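Local coordinates for protein LAO/AO transport system kinase (Escherichia coli, PDB 2P67) that belongs to the MeaB family of P-loop GTPases and is probably a nucleotide-binding protein built on a parallel beta-sheet flanked by helices, at residues G77-L80 against I81-G84; T239-A242 against L243-R246; R281-T284 against E285-V288. One frame throughout, in Å; residues are numbered along the deposited sequence.

Interaction 1: residues G77-L80 against I81-G84; sequences GMLL and IREG
G77 hands its carbonyl to I81, M78 to R82 and L79 to E83, so the final turn of the helix is written in three successive i to i+4 backbone bonds. They run 3.0 Å from I81 N to G77 O, 2.9 Å from R82 N to M78 O and 3.0 Å from E83 N to L79 O. The middle one is nearly straight at 170°, and the last bends to 143° as the helix gives out. G84 then leaves helical geometry with a positive phi, and its N turns back to I81 O, closing the end in a Schellman motif.

R82 does not reach outward: its chain folds at chi3 (-104°), which lays the guanidinium back over the preceding turn. One face of that flat group rests above M78 O and the CA of L79, both offset toward its rim, and NH1 comes within 3.9 Å of M78 CB. Next to it, L79 and E83 lie side by side and point the same way, L79 CD2 touching E83 CG at 4.1 Å along the aliphatic part of the glutamate. M78 bends at chi2, which puts its sulfur SD against the CD1 tip of I81 at 4.1 Å. The same CD1 also sits 3.6 Å from G77 O, with CG1 of I81 packed beside that carbonyl.

Around this turn the hydrophobic side chains divide between several neighbours. L79 packs on I248, D249 and W252 of helix 248-264, and L80 shares W252 while also reaching V87. I81 meets V87 too, along with L113 and A116, joining the end of helix 69-82 to strand 87-92 and the loop beyond it.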
ATOM      1  N   GLY A  77     -30.703   7.670  -0.313  1.00 24.58           N
ATOM      2  CA  GLY A  77     -31.105   8.122  -1.655  1.00 24.66           C
ATOM      3  C   GLY A  77     -32.385   8.949  -1.602  1.00 25.27           C
ATOM      4  O   GLY A  77     -32.458  10.047  -2.183  1.00 23.72           O
ATOM      5  N   MET A  78     -33.377   8.430  -0.877  1.00 25.51           N
ATOM      6  CA  MET A  78     -34.666   9.130  -0.716  1.00 26.74           C
ATOM      7  C   MET A  78     -34.510  10.466   0.008  1.00 27.10           C
ATOM      8  O   MET A  78     -35.164  11.439  -0.348  1.00 27.93           O
ATOM      9  CB  MET A  78     -35.727   8.226  -0.068  1.00 26.75           C
ATOM     10  CG  MET A  78     -36.267   7.117  -1.005  1.00 28.74           C
ATOM     11  SD  MET A  78     -36.810   7.694  -2.650  1.00 29.98           S
ATOM     12  CE  MET A  78     -38.123   8.834  -2.231  1.00 35.03           C
ATOM     13  N   LEU A  79     -33.609  10.534   0.986  1.00 27.51           N
ATOM     14  CA  LEU A  79     -33.292  11.826   1.624  1.00 27.46           C
ATOM     15  C   LEU A  79     -32.778  12.856   0.621  1.00 26.95           C
ATOM     16  O   LEU A  79     -33.205  14.015   0.633  1.00 26.71           O
ATOM     17  CB  LEU A  79     -32.277  11.641   2.765  1.00 28.00           C
ATOM     18  CG  LEU A  79     -31.806  12.865   3.562  1.00 29.62           C
ATOM     19  CD1 LEU A  79     -31.326  12.399   4.902  1.00 33.07           C
ATOM     20  CD2 LEU A  79     -30.718  13.645   2.880  1.00 32.44           C
ATOM     21  N   LEU A  80     -31.852  12.444  -0.243  1.00 26.57           N
ATOM     22  CA  LEU A  80     -31.264  13.346  -1.238  1.00 27.39           C
ATOM     23  C   LEU A  80     -32.334  13.849  -2.199  1.00 27.52           C
ATOM     24  O   LEU A  80     -32.339  15.022  -2.558  1.00 27.36           O
ATOM     25  CB  LEU A  80     -30.141  12.654  -2.022  1.00 27.50           C
ATOM     26  CG  LEU A  80     -28.911  12.263  -1.195  1.00 28.17           C
ATOM     27  CD1 LEU A  80     -27.922  11.364  -1.987  1.00 29.14           C
ATOM     28  CD2 LEU A  80     -28.228  13.503  -0.703  1.00 29.24           C
ATOM     29  N   ILE A  81     -33.242  12.958  -2.581  1.00 28.41           N
ATOM     30  CA  ILE A  81     -34.321  13.322  -3.503  1.00 30.27           C
ATOM     31  C   ILE A  81     -35.277  14.320  -2.846  1.00 31.48           C
ATOM     32  O   ILE A  81     -35.665  15.315  -3.470  1.00 32.20           O
ATOM     33  CB  ILE A  81     -35.052  12.085  -4.048  1.00 30.97           C
ATOM     34  CG1 ILE A  81     -34.147  11.353  -5.048  1.00 30.14           C
ATOM     35  CG2 ILE A  81     -36.381  12.475  -4.731  1.00 30.37           C
ATOM     36  CD1 ILE A  81     -34.461   9.911  -5.187  1.00 33.97           C
ATOM     37  N   ARG A  82     -35.620  14.074  -1.588  1.00 32.87           N
ATOM     38  CA  ARG A  82     -36.384  15.051  -0.803  1.00 34.22           C
ATOM     39  C   ARG A  82     -35.717  16.417  -0.748  1.00 34.61           C
ATOM     40  O   ARG A  82     -36.408  17.430  -0.723  1.00 35.31           O
ATOM     41  CB  ARG A  82     -36.655  14.539   0.608  1.00 34.22           C
ATOM     42  CG  ARG A  82     -37.891  13.677   0.703  1.00 36.59           C
ATOM     43  CD  ARG A  82     -38.155  13.258   2.132  1.00 38.91           C
ATOM     44  NE  ARG A  82     -37.760  11.867   2.331  1.00 41.53           N
ATOM     45  CZ  ARG A  82     -36.819  11.442   3.164  1.00 40.25           C
ATOM     46  NH1 ARG A  82     -36.565  10.152   3.236  1.00 40.19           N
ATOM     47  NH2 ARG A  82     -36.161  12.281   3.943  1.00 40.65           N
ATOM     48  N   GLU A  83     -34.381  16.455  -0.743  1.00 34.57           N
ATOM     49  CA  GLU A  83     -33.633  17.718  -0.779  1.00 35.18           C
ATOM     50  C   GLU A  83     -33.688  18.369  -2.163  1.00 34.30           C
ATOM     51  O   GLU A  83     -33.083  19.418  -2.382  1.00 35.12           O
ATOM     52  CB  GLU A  83     -32.160  17.510  -0.389  1.00 35.62           C
ATOM     53  CG  GLU A  83     -31.907  17.094   1.073  1.00 39.80           C
ATOM     54  CD  GLU A  83     -32.129  18.221   2.076  1.00 44.39           C
ATOM     55  OE1 GLU A  83     -31.675  19.364   1.831  1.00 46.10           O
ATOM     56  OE2 GLU A  83     -32.755  17.953   3.124  1.00 47.09           O
ATOM     57  N   GLY A  84     -34.383  17.724  -3.097  1.00 33.59           N
ATOM     58  CA  GLY A  84     -34.488  18.199  -4.478  1.00 32.24           C
ATOM     59  C   GLY A  84     -33.282  17.870  -5.355  1.00 31.75           C
ATOM     60  O   GLY A  84     -33.040  18.553  -6.354  1.00 31.34           O
TER

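Interaction 2: residues T239-A242 against L243-R246; sequences TCSA and LEKR
S241 and R246 pair as a single antiparallel, hydrogen-bonded bridge, S241 N giving to R246 O at 2.8 Å and R246 N returning to S241 O at 3.1 Å, while K245 and R246 both face S241 in a G1 beta bulge. The chain thus doubles back within six residues, and K245 takes the left-handed backbone conformation (phi 55°, psi 52°) common at the first position of such a bulge.

Inside the turn a single carbonyl serves two donors of one residue. A242 O accepts K245 N at 3.0 Å, and the ammonium of the same lysine comes round to it, NZ to A242 O being 2.8 Å. The two approach from opposite faces of the carbonyl plane, and neither lies on a lone pair. A bend at chi2 (70°) curls the lysine chain back, carrying CD and CE past the oxygen before NZ arrives.

S241 works on another side of the turn. Its OG stands 3.3 Å from E244 CG and accepts a weak bond from E244 N, while its stronger partner is D205 OD2. E244 CB also lies against this hydroxyl, and the end of the glutamate leads away. At the entrance, C240 CB presses against R246 O at 3.3 Å.

The turn links strand 236-239, at the edge of the sheet within this chain, to helix 248-264. C240 packs on V200 of strand 198-201 and on F72, while A242 and L243 touch T71 and K245 touches A75, placing the turn against helix 69-82. The bond from A242 N to N202 OD1 ties it to the loop following strand 198-201.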
ATOM      1  N   THR A 239     -23.834   6.390  13.750  1.00 22.46           N
ATOM      2  CA  THR A 239     -24.745   5.255  13.730  1.00 23.56           C
ATOM      3  C   THR A 239     -26.089   5.718  13.174  1.00 24.09           C
ATOM      4  O   THR A 239     -26.424   6.919  13.216  1.00 23.34           O
ATOM      5  CB  THR A 239     -24.991   4.660  15.137  1.00 24.81           C
ATOM      6  OG1 THR A 239     -25.772   5.595  15.895  1.00 26.01           O
ATOM      7  CG2 THR A 239     -23.653   4.309  15.873  1.00 24.20           C
ATOM      8  N   CYS A 240     -26.862   4.758  12.667  1.00 25.20           N
ATOM      9  CA  CYS A 240     -28.186   5.053  12.120  1.00 26.41           C
ATOM     10  C   CYS A 240     -29.088   3.840  12.207  1.00 27.54           C
ATOM     11  O   CYS A 240     -28.633   2.738  12.488  1.00 27.35           O
ATOM     12  CB  CYS A 240     -28.099   5.557  10.669  1.00 26.63           C
ATOM     13  SG  CYS A 240     -27.442   4.383   9.460  1.00 27.20           S
ATOM     14  N   SER A 241     -30.386   4.060  12.010  1.00 29.23           N
ATOM     15  CA  SER A 241     -31.301   2.966  11.711  1.00 31.29           C
ATOM     16  C   SER A 241     -31.989   3.316  10.409  1.00 32.22           C
ATOM     17  O   SER A 241     -32.885   4.157  10.403  1.00 31.97           O
ATOM     18  CB  SER A 241     -32.358   2.788  12.808  1.00 31.71           C
ATOM     19  OG  SER A 241     -33.154   1.642  12.522  1.00 33.69           O
ATOM     20  N   ALA A 242     -31.558   2.698   9.312  1.00 34.01           N
ATOM     21  CA  ALA A 242     -32.180   2.961   8.010  1.00 36.57           C
ATOM     22  C   ALA A 242     -33.682   2.673   8.087  1.00 38.01           C
ATOM     23  O   ALA A 242     -34.493   3.506   7.707  1.00 38.79           O
ATOM     24  CB  ALA A 242     -31.537   2.122   6.920  1.00 36.06           C
ATOM     25  N   LEU A 243     -34.036   1.509   8.621  1.00 39.83           N
ATOM     26  CA  LEU A 243     -35.440   1.071   8.641  1.00 41.67           C
ATOM     27  C   LEU A 243     -36.366   1.866   9.566  1.00 42.11           C
ATOM     28  O   LEU A 243     -37.587   1.810   9.403  1.00 42.91           O
ATOM     29  CB  LEU A 243     -35.555  -0.447   8.858  1.00 41.92           C
ATOM     30  CG  LEU A 243     -35.233  -1.339   7.636  1.00 43.57           C
ATOM     31  CD1 LEU A 243     -35.685  -2.770   7.879  1.00 44.48           C
ATOM     32  CD2 LEU A 243     -35.844  -0.808   6.314  1.00 44.04           C
ATOM     33  N   GLU A 244     -35.789   2.626  10.504  1.00 42.21           N
ATOM     34  CA  GLU A 244     -36.557   3.547  11.349  1.00 42.19           C
ATOM     35  C   GLU A 244     -36.420   5.004  10.919  1.00 41.66           C
ATOM     36  O   GLU A 244     -37.025   5.892  11.521  1.00 42.17           O
ATOM     37  CB  GLU A 244     -36.154   3.417  12.820  1.00 42.77           C
ATOM     38  CG  GLU A 244     -36.346   2.031  13.396  1.00 44.81           C
ATOM     39  CD  GLU A 244     -36.504   2.041  14.912  1.00 49.23           C
ATOM     40  OE1 GLU A 244     -36.515   3.141  15.516  1.00 50.70           O
ATOM     41  OE2 GLU A 244     -36.622   0.941  15.501  1.00 50.91           O
ATOM     42  N   LYS A 245     -35.623   5.244   9.881  1.00 40.72           N
ATOM     43  CA  LYS A 245     -35.344   6.598   9.400  1.00 39.85           C
ATOM     44  C   LYS A 245     -34.809   7.530  10.495  1.00 38.50           C
ATOM     45  O   LYS A 245     -35.318   8.637  10.708  1.00 38.71           O
ATOM     46  CB  LYS A 245     -36.567   7.196   8.675  1.00 40.54           C
ATOM     47  CG  LYS A 245     -36.650   6.829   7.193  1.00 42.24           C
ATOM     48  CD  LYS A 245     -36.973   5.363   6.966  1.00 44.13           C
ATOM     49  CE  LYS A 245     -36.420   4.890   5.626  1.00 44.19           C
ATOM     50  NZ  LYS A 245     -36.343   3.407   5.549  1.00 45.39           N
ATOM     51  N   ARG A 246     -33.770   7.070  11.193  1.00 36.68           N
ATOM     52  CA  ARG A 246     -33.067   7.911  12.155  0.50 35.61           C
ATOM     53  C   ARG A 246     -31.566   7.869  11.889  1.00 34.16           C
ATOM     54  O   ARG A 246     -31.011   6.809  11.603  1.00 34.16           O
ATOM     55  CB  ARG A 246     -33.382   7.478  13.592  0.50 35.70           C
ATOM     56  CG  ARG A 246     -34.837   7.729  14.025  0.50 36.63           C
ATOM     57  CD  ARG A 246     -35.115   9.219  14.283  0.50 38.51           C
ATOM     58  NE  ARG A 246     -36.544   9.520  14.226  0.50 39.77           N
ATOM     59  CZ  ARG A 246     -37.153  10.113  13.201  0.50 40.20           C
ATOM     60  NH1 ARG A 246     -36.458  10.503  12.139  0.50 40.12           N
ATOM     61  NH2 ARG A 246     -38.458  10.334  13.246  0.50 39.74           N
TER

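Interaction 3: residues R281-T284 against E285-V288; sequences RKQT and EEEV
E285 reaches back one helical turn to R281, and its side chain can be followed atom by atom. CB lies 3.5 Å from R281 O, the carbonyl that also accepts E285 N in the helix. CG, placed anti to the carbonyl carbon (chi1 -71°), stays beside that same oxygen at 3.4 Å. The chain then runs extended, bringing CD to the edge of the R281 guanidinium, near its plane. At the tip, OE2 takes R281 NE in a salt bridge of 2.7 Å, met on the anti side and 31° out of the carboxylate plane; the two flat groups are turned 76° against each other. Water 1 links OE2 to R281 NH2, giving the pair a second, indirect tie. The other oxygen, OE1, receives water 2 at 2.7 Å.

Alongside, K282 is modelled in two conformers, so its approach to the carboxylate of E286, with NZ beyond salt-bridge distance, is doubtful. In the second subunit, F293 forms a cation-pi contact with R281 and L289 packs on E285. This is a classic i to i+4 arginine-glutamate salt bridge on a long helix, here set within a dimer interface.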
ATOM      1  N   ARG A 281      -1.785   6.360 -14.884  1.00 27.16           N
ATOM      2  CA  ARG A 281      -0.443   5.863 -14.651  1.00 27.74           C
ATOM      3  C   ARG A 281      -0.485   4.364 -14.352  1.00 28.02           C
ATOM      4  O   ARG A 281       0.232   3.582 -14.985  1.00 26.93           O
ATOM      5  CB  ARG A 281       0.200   6.647 -13.501  1.00 28.11           C
ATOM      6  CG  ARG A 281       1.625   6.231 -13.120  1.00 30.61           C
ATOM      7  CD  ARG A 281       2.580   6.301 -14.299  1.00 32.74           C
ATOM      8  NE  ARG A 281       3.965   6.028 -13.915  1.00 34.55           N
ATOM      9  CZ  ARG A 281       4.904   6.958 -13.770  1.00 36.72           C
ATOM     10  NH1 ARG A 281       4.616   8.247 -13.972  1.00 35.70           N
ATOM     11  NH2 ARG A 281       6.135   6.600 -13.429  1.00 35.35           N
ATOM     12  N   LYS A 282      -1.329   3.965 -13.398  1.00 28.30           N
ATOM     13  CA  LYS A 282      -1.422   2.558 -13.018  0.50 28.97           C
ATOM     14  C   LYS A 282      -1.869   1.673 -14.188  1.00 29.19           C
ATOM     15  O   LYS A 282      -1.289   0.612 -14.421  1.00 28.89           O
ATOM     16  CB  LYS A 282      -2.310   2.361 -11.780  0.50 29.60           C
ATOM     17  CG  LYS A 282      -2.185   0.975 -11.113  0.50 30.94           C
ATOM     18  CD  LYS A 282      -0.731   0.629 -10.759  0.50 33.03           C
ATOM     19  CE  LYS A 282      -0.621  -0.654  -9.955  0.50 33.57           C
ATOM     20  NZ  LYS A 282       0.728  -0.808  -9.355  0.50 35.91           N
ATOM     21  N   GLN A 283      -2.868   2.110 -14.954  1.00 28.95           N
ATOM     22  CA  GLN A 283      -3.319   1.281 -16.072  1.00 29.85           C
ATOM     23  C   GLN A 283      -2.272   1.166 -17.177  1.00 29.52           C
ATOM     24  O   GLN A 283      -2.145   0.117 -17.802  1.00 29.33           O
ATOM     25  CB  GLN A 283      -4.662   1.764 -16.633  1.00 29.98           C
ATOM     26  CG  GLN A 283      -5.817   1.674 -15.639  1.00 33.26           C
ATOM     27  CD  GLN A 283      -6.092   0.258 -15.141  1.00 38.75           C
ATOM     28  OE1 GLN A 283      -5.799  -0.071 -13.995  1.00 42.28           O
ATOM     29  NE2 GLN A 283      -6.668  -0.576 -15.998  1.00 40.23           N
ATOM     30  N   THR A 284      -1.514   2.233 -17.394  1.00 29.63           N
ATOM     31  CA  THR A 284      -0.448   2.240 -18.399  1.00 30.40           C
ATOM     32  C   THR A 284       0.658   1.263 -17.992  1.00 31.40           C
ATOM     33  O   THR A 284       1.074   0.404 -18.786  1.00 31.29           O
ATOM     34  CB  THR A 284       0.131   3.651 -18.582  1.00 30.13           C
ATOM     35  OG1 THR A 284      -0.903   4.518 -19.063  1.00 29.88           O
ATOM     36  CG2 THR A 284       1.305   3.653 -19.579  1.00 30.42           C
ATOM     37  N   GLU A 285       1.105   1.387 -16.744  1.00 31.84           N
ATOM     38  CA  GLU A 285       2.088   0.457 -16.189  1.00 33.40           C
ATOM     39  C   GLU A 285       1.610  -0.991 -16.246  1.00 34.35           C
ATOM     40  O   GLU A 285       2.363  -1.876 -16.657  1.00 34.43           O
ATOM     41  CB  GLU A 285       2.409   0.821 -14.742  1.00 32.72           C
ATOM     42  CG  GLU A 285       3.227   2.086 -14.576  1.00 33.23           C
ATOM     43  CD  GLU A 285       3.417   2.453 -13.124  1.00 33.11           C
ATOM     44  OE1 GLU A 285       2.942   1.693 -12.245  1.00 33.84           O
ATOM     45  OE2 GLU A 285       4.044   3.495 -12.851  1.00 32.75           O
ATOM     46  N   GLU A 286       0.365  -1.226 -15.836  1.00 36.34           N
ATOM     47  CA  GLU A 286      -0.175  -2.585 -15.700  1.00 38.14           C
ATOM     48  C   GLU A 286      -0.355  -3.296 -17.031  1.00 39.18           C
ATOM     49  O   GLU A 286      -0.217  -4.512 -17.106  1.00 39.10           O
ATOM     50  CB  GLU A 286      -1.483  -2.599 -14.907  1.00 38.33           C
ATOM     51  CG  GLU A 286      -1.284  -2.459 -13.401  1.00 41.04           C
ATOM     52  CD  GLU A 286      -2.569  -2.671 -12.595  1.00 45.14           C
ATOM     53  OE1 GLU A 286      -3.596  -3.095 -13.177  1.00 46.63           O
ATOM     54  OE2 GLU A 286      -2.550  -2.408 -11.369  1.00 46.60           O
ATOM     55  N   GLU A 287      -0.659  -2.534 -18.079  1.00 40.28           N
ATOM     56  CA  GLU A 287      -0.743  -3.092 -19.424  1.00 41.29           C
ATOM     57  C   GLU A 287       0.636  -3.556 -19.910  1.00 41.34           C
ATOM     58  O   GLU A 287       0.775  -4.688 -20.389  1.00 41.41           O
ATOM     59  CB  GLU A 287      -1.366  -2.080 -20.391  1.00 41.64           C
ATOM     60  CG  GLU A 287      -1.166  -2.416 -21.859  1.00 44.03           C
ATOM     61  CD  GLU A 287      -2.376  -2.106 -22.723  1.00 47.84           C
ATOM     62  OE1 GLU A 287      -3.493  -1.912 -22.179  1.00 48.56           O
ATOM     63  OE2 GLU A 287      -2.206  -2.074 -23.965  1.00 50.16           O
ATOM     64  N   VAL A 288       1.635  -2.679 -19.782  1.00 41.13           N
ATOM     65  CA  VAL A 288       3.032  -2.992 -20.111  1.00 41.22           C
ATOM     66  C   VAL A 288       3.522  -4.240 -19.352  1.00 41.47           C
ATOM     67  O   VAL A 288       4.099  -5.157 -19.947  1.00 41.05           O
ATOM     68  CB  VAL A 288       3.968  -1.794 -19.807  1.00 40.93           C
ATOM     69  CG1 VAL A 288       5.445  -2.182 -19.983  1.00 41.25           C
ATOM     70  CG2 VAL A 288       3.634  -0.627 -20.698  1.00 41.71           C
TER
HETATM   71  O   HOH W   1       6.803   3.768 -13.378  1.00 52.71           O
HETATM   72  O   HOH W   2       3.061  -0.997 -11.787  1.00 47.31           O

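In the fold
Interactions 1 and 2 belong to the P-loop domain, their centres about 15 Å apart and their nearest atoms about 5 Å apart without touching. Two helices connect them: helix 69-82 ends in interaction 1 and its earlier turns pack against 239-246, while helix 248-264, which follows interaction 2, covers the leucines of 77-80. A242 lies near the probable Walker A motif at the start of helix 69-82. Interaction 3 sits on the opposite side of the chain's centre, about 39 and 42 Å from the other two between centres, on helix 267-294. That helix also carries the sodium ion's ligands R272 and S276, with the Q283 side chain about 13 Å from the ion.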